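Local coordinates for ATP-dependent kinase YFH7 (Saccharomyces cerevisiae, PDB 2GA8), which acts as an ATP-dependent kinase of the P-loop class, and could be involved in assembly of the endoplasmic reticulum membrane, at residues E50-F55 against S221-L226; G163-R168 against S188-N193; K294-Y299 against I347-N352. All blocks are in the same frame, centred on the assembly; numbering follows the deposited sequence.

Contact 1: E50-F55 against S221-L226; sequences EKYHTF and SVFEKL
Lys51 meets the Phe223 ring through the root of its side chain: CB of Lys51 is 3.7 Å from CZ of Phe223, while the rest of the lysine runs away from helix 222-227. One residue on, Tyr52 uses both backbone and ring. Its CA stands over one face of Phe223, and its ring turns an edge toward that face in an offset edge-to-face pair, with centroids 5.5 Å apart and planes at 67°. With CG anti to the backbone N (chi1 -172°), the tyrosine ring reaches on past Phe223 to Leu226, where CE1 of Tyr52 lies 3.4 Å from CD1 of Leu226; the hydroxyl beyond is hydrogen-bonded to Ser227. Tyr52, Phe55 and Phe223 thus form an aromatic cluster between segments 50-55 and 222-226, whose helix axes cross at -81° and come within 10.6 Å, and helix 4-17 adds Leu12 against Phe223. No hydrogen bond links the two segments, so the junction is one of apolar packing. Phe55, one turn after Lys51, lies against the start of helix 222-227. CB of Phe223 sits over the centre of its ring, 3.4 Å from the centroid, a CH-pi contact. At the far end of the ring, CZ of Phe55 comes within 3.6 Å of Glu224 N, which donates its 3.2 Å capping bond to OG of Ser221, the N-cap residue. Replacing Phe55 by an alanine is likely to leave CB of Phe223 without the ring it lies over and to open a gap beside the capped helix start.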
loop_
_atom_site.group_PDB
_atom_site.type_symbol
_atom_site.label_atom_id
_atom_site.label_comp_id
_atom_site.label_asym_id
_atom_site.label_seq_id
_atom_site.Cartn_x
_atom_site.Cartn_y
_atom_site.Cartn_z
ATOM N N GLU A 50 15.024 9.927 -8.591
ATOM C CA GLU A 50 15.838 10.948 -9.250
ATOM C C GLU A 50 17.312 10.762 -8.907
ATOM O O GLU A 50 18.180 10.871 -9.779
ATOM C CB GLU A 50 15.368 12.345 -8.845
ATOM C CG GLU A 50 14.143 12.802 -9.615
ATOM C CD GLU A 50 13.572 14.106 -9.095
ATOM O OE1 GLU A 50 14.364 15.028 -8.800
ATOM O OE2 GLU A 50 12.327 14.211 -8.992
ATOM N N LYS A 51 17.596 10.479 -7.638
ATOM C CA LYS A 51 18.967 10.258 -7.205
ATOM C C LYS A 51 19.542 9.062 -7.952
ATOM O O LYS A 51 20.702 9.077 -8.375
ATOM C CB LYS A 51 19.020 9.977 -5.703
ATOM C CG LYS A 51 18.772 11.182 -4.817
ATOM C CD LYS A 51 18.642 10.747 -3.364
ATOM C CE LYS A 51 18.611 11.934 -2.417
ATOM N NZ LYS A 51 19.905 12.675 -2.421
ATOM N N TYR A 52 18.730 8.022 -8.114
ATOM C CA TYR A 52 19.198 6.834 -8.810
ATOM C C TYR A 52 19.472 7.125 -10.283
ATOM O O TYR A 52 20.459 6.654 -10.844
ATOM C CB TYR A 52 18.175 5.702 -8.698
ATOM C CG TYR A 52 18.692 4.390 -9.241
ATOM C CD1 TYR A 52 19.834 3.796 -8.704
ATOM C CD2 TYR A 52 18.051 3.746 -10.301
ATOM C CE1 TYR A 52 20.329 2.597 -9.207
ATOM C CE2 TYR A 52 18.540 2.545 -10.815
ATOM C CZ TYR A 52 19.676 1.979 -10.263
ATOM O OH TYR A 52 20.159 0.798 -10.761
ATOM N N HIS A 53 18.595 7.901 -10.910
ATOM C CA HIS A 53 18.769 8.234 -12.319
ATOM C C HIS A 53 20.047 9.043 -12.515
ATOM O O HIS A 53 20.777 8.845 -13.487
ATOM C CB HIS A 53 17.548 9.008 -12.822
ATOM C CG HIS A 53 16.282 8.209 -12.805
ATOM N ND1 HIS A 53 15.033 8.789 -12.734
ATOM C CD2 HIS A 53 16.071 6.871 -12.851
ATOM C CE1 HIS A 53 14.108 7.844 -12.735
ATOM N NE2 HIS A 53 14.713 6.671 -12.804
ATOM N N THR A 54 20.319 9.945 -11.580
ATOM C CA THR A 54 21.520 10.767 -11.644
ATOM C C THR A 54 22.739 9.856 -11.522
ATOM O O THR A 54 23.759 10.059 -12.186
ATOM C CB THR A 54 21.535 11.805 -10.499
ATOM O OG1 THR A 54 20.417 12.693 -10.644
ATOM C CG2 THR A 54 22.830 12.610 -10.520
ATOM N N PHE A 55 22.629 8.848 -10.665
ATOM C CA PHE A 55 23.708 7.892 -10.467
ATOM C C PHE A 55 23.994 7.145 -11.773
ATOM O O PHE A 55 25.149 6.997 -12.179
ATOM C CB PHE A 55 23.319 6.893 -9.373
ATOM C CG PHE A 55 24.240 5.712 -9.271
ATOM C CD1 PHE A 55 25.482 5.825 -8.657
ATOM C CD2 PHE A 55 23.867 4.480 -9.807
ATOM C CE1 PHE A 55 26.345 4.728 -8.572
ATOM C CE2 PHE A 55 24.718 3.381 -9.729
ATOM C CZ PHE A 55 25.959 3.505 -9.110
ATOM N N SER A 221 28.894 2.410 -2.126
ATOM C CA SER A 221 27.776 3.088 -2.773
ATOM C C SER A 221 26.519 2.220 -2.725
ATOM O O SER A 221 26.522 1.097 -3.224
ATOM C CB SER A 221 28.124 3.391 -4.229
ATOM O OG SER A 221 26.978 3.815 -4.939
ATOM N N VAL A 222 25.448 2.739 -2.132
ATOM C CA VAL A 222 24.209 1.974 -2.052
ATOM C C VAL A 222 23.650 1.718 -3.455
ATOM O O VAL A 222 23.125 0.641 -3.733
ATOM C CB VAL A 222 23.143 2.696 -1.180
ATOM C CG1 VAL A 222 22.721 4.005 -1.818
ATOM C CG2 VAL A 222 21.939 1.776 -0.973
ATOM N N PHE A 223 23.777 2.692 -4.345
ATOM C CA PHE A 223 23.269 2.506 -5.700
ATOM C C PHE A 223 24.076 1.475 -6.488
ATOM O O PHE A 223 23.522 0.745 -7.315
ATOM C CB PHE A 223 23.219 3.841 -6.441
ATOM C CG PHE A 223 22.227 4.814 -5.865
ATOM C CD1 PHE A 223 21.010 4.363 -5.355
ATOM C CD2 PHE A 223 22.488 6.181 -5.865
ATOM C CE1 PHE A 223 20.067 5.257 -4.853
ATOM C CE2 PHE A 223 21.551 7.087 -5.366
ATOM C CZ PHE A 223 20.334 6.621 -4.860
ATOM N N GLU A 224 25.380 1.413 -6.233
ATOM C CA GLU A 224 26.242 0.444 -6.904
ATOM C C GLU A 224 25.824 -0.960 -6.459
ATOM O O GLU A 224 25.648 -1.868 -7.277
ATOM C CB GLU A 224 27.705 0.685 -6.516
ATOM C CG GLU A 224 28.699 -0.258 -7.169
ATOM C CD GLU A 224 29.054 0.161 -8.581
ATOM O OE1 GLU A 224 29.442 1.333 -8.761
ATOM O OE2 GLU A 224 28.954 -0.677 -9.503
ATOM N N LYS A 225 25.653 -1.127 -5.152
ATOM C CA LYS A 225 25.258 -2.417 -4.594
ATOM C C LYS A 225 23.904 -2.893 -5.110
ATOM O O LYS A 225 23.750 -4.047 -5.506
ATOM C CB LYS A 225 25.202 -2.328 -3.069
ATOM C CG LYS A 225 26.520 -1.983 -2.414
ATOM C CD LYS A 225 26.324 -1.832 -0.922
ATOM C CE LYS A 225 27.572 -1.330 -0.237
ATOM N NZ LYS A 225 27.311 -1.092 1.207
ATOM N N LEU A 226 22.914 -2.011 -5.104
ATOM C CA LEU A 226 21.597 -2.410 -5.571
ATOM C C LEU A 226 21.596 -2.729 -7.066
ATOM O O LEU A 226 20.935 -3.672 -7.507
ATOM C CB LEU A 226 20.564 -1.319 -5.250
ATOM C CG LEU A 226 20.546 -0.007 -6.028
ATOM C CD1 LEU A 226 19.847 -0.211 -7.372
ATOM C CD2 LEU A 226 19.800 1.046 -5.211
#

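Contact 2: G163-R168 against S188-N193; sequences GFHLSR and STFDSN
Phe164-Leu166 and Thr189-Asp191 pair through a single beta bridge centred on His165 and Phe190, whose CA atoms are 4.2 Å apart. Two backbone bonds flank it: Asp191 N to Phe164 O (2.7 Å, 168° at the hydrogen) and Leu166 N to Thr189 O (2.9 Å). The bridge ties the loop after strand 156-160 of the parallel core sheet to the start of helix 192-206, and Asp191, centre of an inverse gamma turn, is the N-cap of that helix. The Phe190 side chain lies about 8 Å from that of Lys37, a probable ATP-binding residue. Leu166 lies against the backbone of the other segment: its CG is 3.5 Å from Thr189 O, and its CD2 reaches the CB of Asp191, whose carboxylate continues to Gly128 N. The His165 ring is approached from two directions. Thr189 O lies over the centre of one face, while the edge is turned into the face of Phe190, with centroids 4.5 Å apart and planes at 88°. With His165 CG anti to the backbone N (chi1 -158°), the imidazole swings across Phe190, and His165 ND1 stands above the rim of that phenyl ring, 3.3 Å from Phe190 CZ.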
loop_
_atom_site.group_PDB
_atom_site.type_symbol
_atom_site.label_atom_id
_atom_site.label_comp_id
_atom_site.label_asym_id
_atom_site.label_seq_id
_atom_site.Cartn_x
_atom_site.Cartn_y
_atom_site.Cartn_z
ATOM N N GLY A 163 -6.429 1.809 -3.131
ATOM C CA GLY A 163 -6.841 0.829 -4.113
ATOM C C GLY A 163 -7.530 -0.373 -3.502
ATOM O O GLY A 163 -8.133 -1.179 -4.209
ATOM N N PHE A 164 -7.451 -0.499 -2.184
ATOM C CA PHE A 164 -8.074 -1.625 -1.507
ATOM C C PHE A 164 -9.414 -1.263 -0.892
ATOM O O PHE A 164 -10.002 -2.038 -0.137
ATOM C CB PHE A 164 -7.106 -2.184 -0.468
ATOM C CG PHE A 164 -5.967 -2.938 -1.083
ATOM C CD1 PHE A 164 -6.055 -4.314 -1.266
ATOM C CD2 PHE A 164 -4.843 -2.267 -1.561
ATOM C CE1 PHE A 164 -5.043 -5.016 -1.922
ATOM C CE2 PHE A 164 -3.825 -2.958 -2.218
ATOM C CZ PHE A 164 -3.928 -4.335 -2.398
ATOM N N HIS A 165 -9.899 -0.078 -1.232
ATOM C CA HIS A 165 -11.194 0.363 -0.743
ATOM C C HIS A 165 -12.209 -0.588 -1.379
ATOM O O HIS A 165 -12.113 -0.899 -2.567
ATOM C CB HIS A 165 -11.463 1.797 -1.209
ATOM C CG HIS A 165 -12.465 2.526 -0.376
ATOM N ND1 HIS A 165 -12.185 2.986 0.893
ATOM C CD2 HIS A 165 -13.751 2.864 -0.623
ATOM C CE1 HIS A 165 -13.257 3.576 1.392
ATOM N NE2 HIS A 165 -14.221 3.515 0.492
ATOM N N LEU A 166 -13.167 -1.071 -0.599
ATOM C CA LEU A 166 -14.169 -1.968 -1.157
ATOM C C LEU A 166 -14.991 -1.182 -2.173
ATOM O O LEU A 166 -15.228 0.016 -1.992
ATOM C CB LEU A 166 -15.068 -2.516 -0.047
ATOM C CG LEU A 166 -14.345 -3.439 0.938
ATOM C CD1 LEU A 166 -15.264 -3.794 2.098
ATOM C CD2 LEU A 166 -13.876 -4.684 0.201
ATOM N N SER A 167 -15.409 -1.845 -3.246
ATOM C CA SER A 167 -16.191 -1.179 -4.279
ATOM C C SER A 167 -17.557 -0.780 -3.748
ATOM O O SER A 167 -18.045 -1.337 -2.763
ATOM C CB SER A 167 -16.375 -2.092 -5.494
ATOM O OG SER A 167 -17.212 -3.189 -5.181
ATOM N N ARG A 168 -18.177 0.184 -4.414
ATOM C CA ARG A 168 -19.490 0.648 -4.005
ATOM C C ARG A 168 -20.508 -0.484 -4.088
ATOM O O ARG A 168 -21.390 -0.594 -3.234
ATOM C CB ARG A 168 -19.918 1.828 -4.876
ATOM C CG ARG A 168 -19.060 3.074 -4.675
ATOM C CD ARG A 168 -19.485 4.203 -5.604
ATOM N NE ARG A 168 -19.463 3.788 -7.003
ATOM C CZ ARG A 168 -20.518 3.831 -7.811
ATOM N NH1 ARG A 168 -20.410 3.431 -9.072
ATOM N NH2 ARG A 168 -21.685 4.277 -7.360
ATOM N N SER A 188 -13.368 -0.926 8.267
ATOM C CA SER A 188 -14.176 -2.021 7.749
ATOM C C SER A 188 -14.636 -1.867 6.304
ATOM O O SER A 188 -15.299 -2.761 5.774
ATOM C CB SER A 188 -15.399 -2.243 8.648
ATOM O OG SER A 188 -16.262 -1.121 8.614
ATOM N N THR A 189 -14.288 -0.754 5.661
ATOM C CA THR A 189 -14.695 -0.542 4.271
ATOM C C THR A 189 -13.550 -0.742 3.278
ATOM O O THR A 189 -13.609 -0.265 2.147
ATOM C CB THR A 189 -15.323 0.868 4.051
ATOM O OG1 THR A 189 -14.389 1.887 4.416
ATOM C CG2 THR A 189 -16.592 1.016 4.875
ATOM N N PHE A 190 -12.519 -1.464 3.709
ATOM C CA PHE A 190 -11.353 -1.771 2.873
ATOM C C PHE A 190 -11.161 -3.280 2.906
ATOM O O PHE A 190 -11.491 -3.927 3.907
ATOM C CB PHE A 190 -10.079 -1.146 3.444
ATOM C CG PHE A 190 -9.990 0.337 3.286
ATOM C CD1 PHE A 190 -9.326 0.894 2.198
ATOM C CD2 PHE A 190 -10.537 1.183 4.247
ATOM C CE1 PHE A 190 -9.201 2.272 2.072
ATOM C CE2 PHE A 190 -10.419 2.563 4.132
ATOM C CZ PHE A 190 -9.748 3.112 3.044
ATOM N N ASP A 191 -10.635 -3.844 1.824
ATOM C CA ASP A 191 -10.371 -5.279 1.801
ATOM C C ASP A 191 -9.055 -5.468 2.567
ATOM O O ASP A 191 -7.982 -5.601 1.969
ATOM C CB ASP A 191 -10.213 -5.786 0.361
ATOM C CG ASP A 191 -10.157 -7.300 0.283
ATOM O OD1 ASP A 191 -9.884 -7.944 1.317
ATOM O OD2 ASP A 191 -10.376 -7.849 -0.811
ATOM N N SER A 192 -9.139 -5.462 3.895
ATOM C CA SER A 192 -7.956 -5.626 4.733
ATOM C C SER A 192 -7.307 -6.988 4.512
ATOM O O SER A 192 -6.091 -7.132 4.676
ATOM C CB SER A 192 -8.320 -5.471 6.215
ATOM O OG SER A 192 -9.243 -6.464 6.613
ATOM N N ASN A 193 -8.127 -7.977 4.148
ATOM C CA ASN A 193 -7.665 -9.340 3.887
ATOM C C ASN A 193 -6.618 -9.340 2.772
ATOM O O ASN A 193 -5.524 -9.895 2.917
ATOM C CB ASN A 193 -8.826 -10.237 3.409
ATOM C CG ASN A 193 -10.063 -10.164 4.302
ATOM O OD1 ASN A 193 -10.374 -9.128 4.876
ATOM N ND2 ASN A 193 -10.796 -11.272 4.382
#

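Contact 3: K294-Y299 against I347-N352; sequences KIDIDY and IVHIRN
Ile347 touches strand 290-296 through one methyl, with CG2 of Ile347 3.6 Å from CB of Lys294. Val348 contributes its carbonyl: Lys294 N donates to Val348 O at 3.0 Å, from above the carbonyl plane. His349 lies on the same side of the sheet as Lys294 and Asp296. Lys294 CB lies loosely over one face of its ring, Lys294 CD comes closest, to CD2 of His349, and Asp296 holds its carboxylate at the ring's edge, the two planes 60° apart. The chain of Lys294 bends at chi2 (-78°) and carries NZ to Ile295 O, 3.0 Å away, and to a salt bridge with Asp338. Ile350 supplies the next two rungs, Ile350 N to Lys294 O at 2.8 Å and Asp296 N to Ile350 O at 2.7 Å, the latter with an N-H...O angle of 170°. This alternation is the ladder of a parallel pair, here joining the outermost strand 347-351 to the central five-stranded sheet of the P-loop fold. On the opposite side of the sheet, Ile350 CD1 packs 3.9 Å from Ile295 CG1, and Ile295 continues onto Lys37 and Ile40 of helix 37-43. Arg351, bent at chi2 and chi3, reaches across to segment 294-299, with Asp296 O over one face of its guanidinium; its NH2 goes to a salt bridge with Asp353. By Asn352 the backbones have separated, and a water fills the step, donating to Asp296 O at 2.6 Å and accepting from Asn352 N at 2.8 Å. The Asn352 side chain lies alongside Ile295, its ND2 hydrogen-bonded to Ser35 O of the probable ATP-binding loop.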
loop_
_atom_site.group_PDB
_atom_site.type_symbol
_atom_site.label_atom_id
_atom_site.label_comp_id
_atom_site.label_asym_id
_atom_site.label_seq_id
_atom_site.Cartn_x
_atom_site.Cartn_y
_atom_site.Cartn_z
ATOM N N LYS A 294 4.640 8.170 11.272
ATOM C CA LYS A 294 3.258 8.501 11.568
ATOM C C LYS A 294 3.210 10.019 11.630
ATOM O O LYS A 294 3.976 10.643 12.360
ATOM C CB LYS A 294 2.844 7.872 12.904
ATOM C CG LYS A 294 1.344 7.829 13.145
ATOM C CD LYS A 294 0.815 9.172 13.572
ATOM C CE LYS A 294 -0.686 9.117 13.800
ATOM N NZ LYS A 294 -1.195 10.432 14.251
ATOM N N ILE A 295 2.319 10.608 10.841
ATOM C CA ILE A 295 2.192 12.056 10.790
ATOM C C ILE A 295 1.336 12.603 11.924
ATOM O O ILE A 295 0.238 12.117 12.170
ATOM C CB ILE A 295 1.563 12.511 9.449
ATOM C CG1 ILE A 295 2.406 12.000 8.277
ATOM C CG2 ILE A 295 1.455 14.039 9.407
ATOM C CD1 ILE A 295 1.771 12.261 6.913
ATOM N N ASP A 296 1.861 13.602 12.625
ATOM C CA ASP A 296 1.127 14.260 13.702
ATOM C C ASP A 296 0.640 15.538 13.040
ATOM O O ASP A 296 1.445 16.359 12.608
ATOM C CB ASP A 296 2.051 14.588 14.878
ATOM C CG ASP A 296 2.321 13.382 15.764
ATOM O OD1 ASP A 296 1.802 12.283 15.468
ATOM O OD2 ASP A 296 3.049 13.539 16.767
ATOM N N ILE A 297 -0.673 15.699 12.955
ATOM C CA ILE A 297 -1.259 16.849 12.280
ATOM C C ILE A 297 -1.430 18.136 13.072
ATOM O O ILE A 297 -1.433 18.146 14.303
ATOM C CB ILE A 297 -2.658 16.501 11.708
ATOM C CG1 ILE A 297 -3.645 16.276 12.858
ATOM C CG2 ILE A 297 -2.575 15.260 10.837
ATOM C CD1 ILE A 297 -5.086 16.087 12.412
ATOM N N ASP A 298 -1.554 19.223 12.316
ATOM C CA ASP A 298 -1.815 20.552 12.847
ATOM C C ASP A 298 -3.331 20.526 12.708
ATOM O O ASP A 298 -3.856 20.568 11.593
ATOM C CB ASP A 298 -1.209 21.616 11.928
ATOM C CG ASP A 298 -1.608 23.026 12.318
ATOM O OD1 ASP A 298 -2.825 23.292 12.450
ATOM O OD2 ASP A 298 -0.705 23.873 12.482
ATOM N N TYR A 299 -4.033 20.420 13.830
ATOM C CA TYR A 299 -5.485 20.330 13.809
ATOM C C TYR A 299 -6.199 21.355 12.930
ATOM O O TYR A 299 -6.921 20.992 12.003
ATOM C CB TYR A 299 -6.045 20.424 15.227
ATOM C CG TYR A 299 -7.467 19.923 15.340
ATOM C CD1 TYR A 299 -7.732 18.564 15.501
ATOM C CD2 TYR A 299 -8.551 20.801 15.273
ATOM C CE1 TYR A 299 -9.033 18.089 15.598
ATOM C CE2 TYR A 299 -9.863 20.333 15.364
ATOM C CZ TYR A 299 -10.092 18.975 15.532
ATOM O OH TYR A 299 -11.377 18.499 15.661
ATOM N N ILE A 347 7.884 3.546 15.875
ATOM C CA ILE A 347 7.089 4.503 15.110
ATOM C C ILE A 347 7.684 5.901 15.249
ATOM O O ILE A 347 7.695 6.476 16.339
ATOM C CB ILE A 347 5.623 4.544 15.589
ATOM C CG1 ILE A 347 5.002 3.154 15.478
ATOM C CG2 ILE A 347 4.829 5.533 14.741
ATOM C CD1 ILE A 347 3.592 3.077 16.009
ATOM N N VAL A 348 8.187 6.440 14.143
ATOM C CA VAL A 348 8.777 7.772 14.140
ATOM C C VAL A 348 7.704 8.800 13.793
ATOM O O VAL A 348 7.218 8.842 12.662
ATOM C CB VAL A 348 9.930 7.868 13.110
ATOM C CG1 VAL A 348 10.519 9.270 13.106
ATOM C CG2 VAL A 348 11.005 6.841 13.442
ATOM N N HIS A 349 7.330 9.617 14.774
ATOM C CA HIS A 349 6.308 10.640 14.560
ATOM C C HIS A 349 6.897 11.852 13.856
ATOM O O HIS A 349 7.912 12.400 14.281
ATOM C CB HIS A 349 5.684 11.079 15.891
ATOM C CG HIS A 349 4.736 10.080 16.480
ATOM N ND1 HIS A 349 5.149 8.875 17.006
ATOM C CD2 HIS A 349 3.390 10.111 16.627
ATOM C CE1 HIS A 349 4.100 8.208 17.453
ATOM N NE2 HIS A 349 3.020 8.937 17.235
ATOM N N ILE A 350 6.251 12.272 12.774
ATOM C CA ILE A 350 6.722 13.416 12.013
ATOM C C ILE A 350 5.627 14.464 11.873
ATOM O O ILE A 350 4.442 14.163 12.011
ATOM C CB ILE A 350 7.184 12.992 10.603
ATOM C CG1 ILE A 350 6.029 12.316 9.858
ATOM C CG2 ILE A 350 8.373 12.037 10.709
ATOM C CD1 ILE A 350 6.343 11.977 8.416
ATOM N N ARG A 351 6.039 15.698 11.609
ATOM C CA ARG A 351 5.101 16.800 11.435
ATOM C C ARG A 351 5.064 17.177 9.962
ATOM O O ARG A 351 6.026 16.953 9.230
ATOM C CB ARG A 351 5.549 18.024 12.240
ATOM C CG ARG A 351 5.697 17.809 13.741
ATOM C CD ARG A 351 4.351 17.647 14.435
ATOM N NE ARG A 351 3.464 18.778 14.171
ATOM C CZ ARG A 351 2.283 18.957 14.754
ATOM N NH1 ARG A 351 1.835 18.082 15.649
ATOM N NH2 ARG A 351 1.542 20.006 14.431
ATOM N N ASN A 352 3.942 17.736 9.528
ATOM C CA ASN A 352 3.796 18.192 8.153
ATOM C C ASN A 352 3.033 19.503 8.213
ATOM O O ASN A 352 1.941 19.632 7.661
ATOM C CB ASN A 352 3.031 17.173 7.304
ATOM C CG ASN A 352 2.921 17.597 5.854
ATOM O OD1 ASN A 352 3.904 18.027 5.248
ATOM N ND2 ASN A 352 1.726 17.476 5.288
HETATM O O HOH W 1 1.660 18.362 10.940
HETATM O O HOH W 2 -0.748 19.026 9.705
#

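How the contacts relate
Contacts 1 and 2 lie on opposite sides of the centre of the chain, their centres 36 Å apart; contact 3 is 29 Å from contact 1 and 25 Å from contact 2, centre to centre, and no two touch. Along the chain, contact 2 falls between the two segments of contact 1, with helix 192-206 leading on to helix 222-227, whereas contact 3 opens after both have closed. Contacts 2 and 3 are related through the five-stranded parallel sheet: one involves the loop leaving edge strand 156-160, the other pairs edge strand 347-351. Both come near the probable ATP site, the side chains of Phe190 and Ile297 about 8 and 4 Å from those of Lys37 and Ser35; contact 1 lies away.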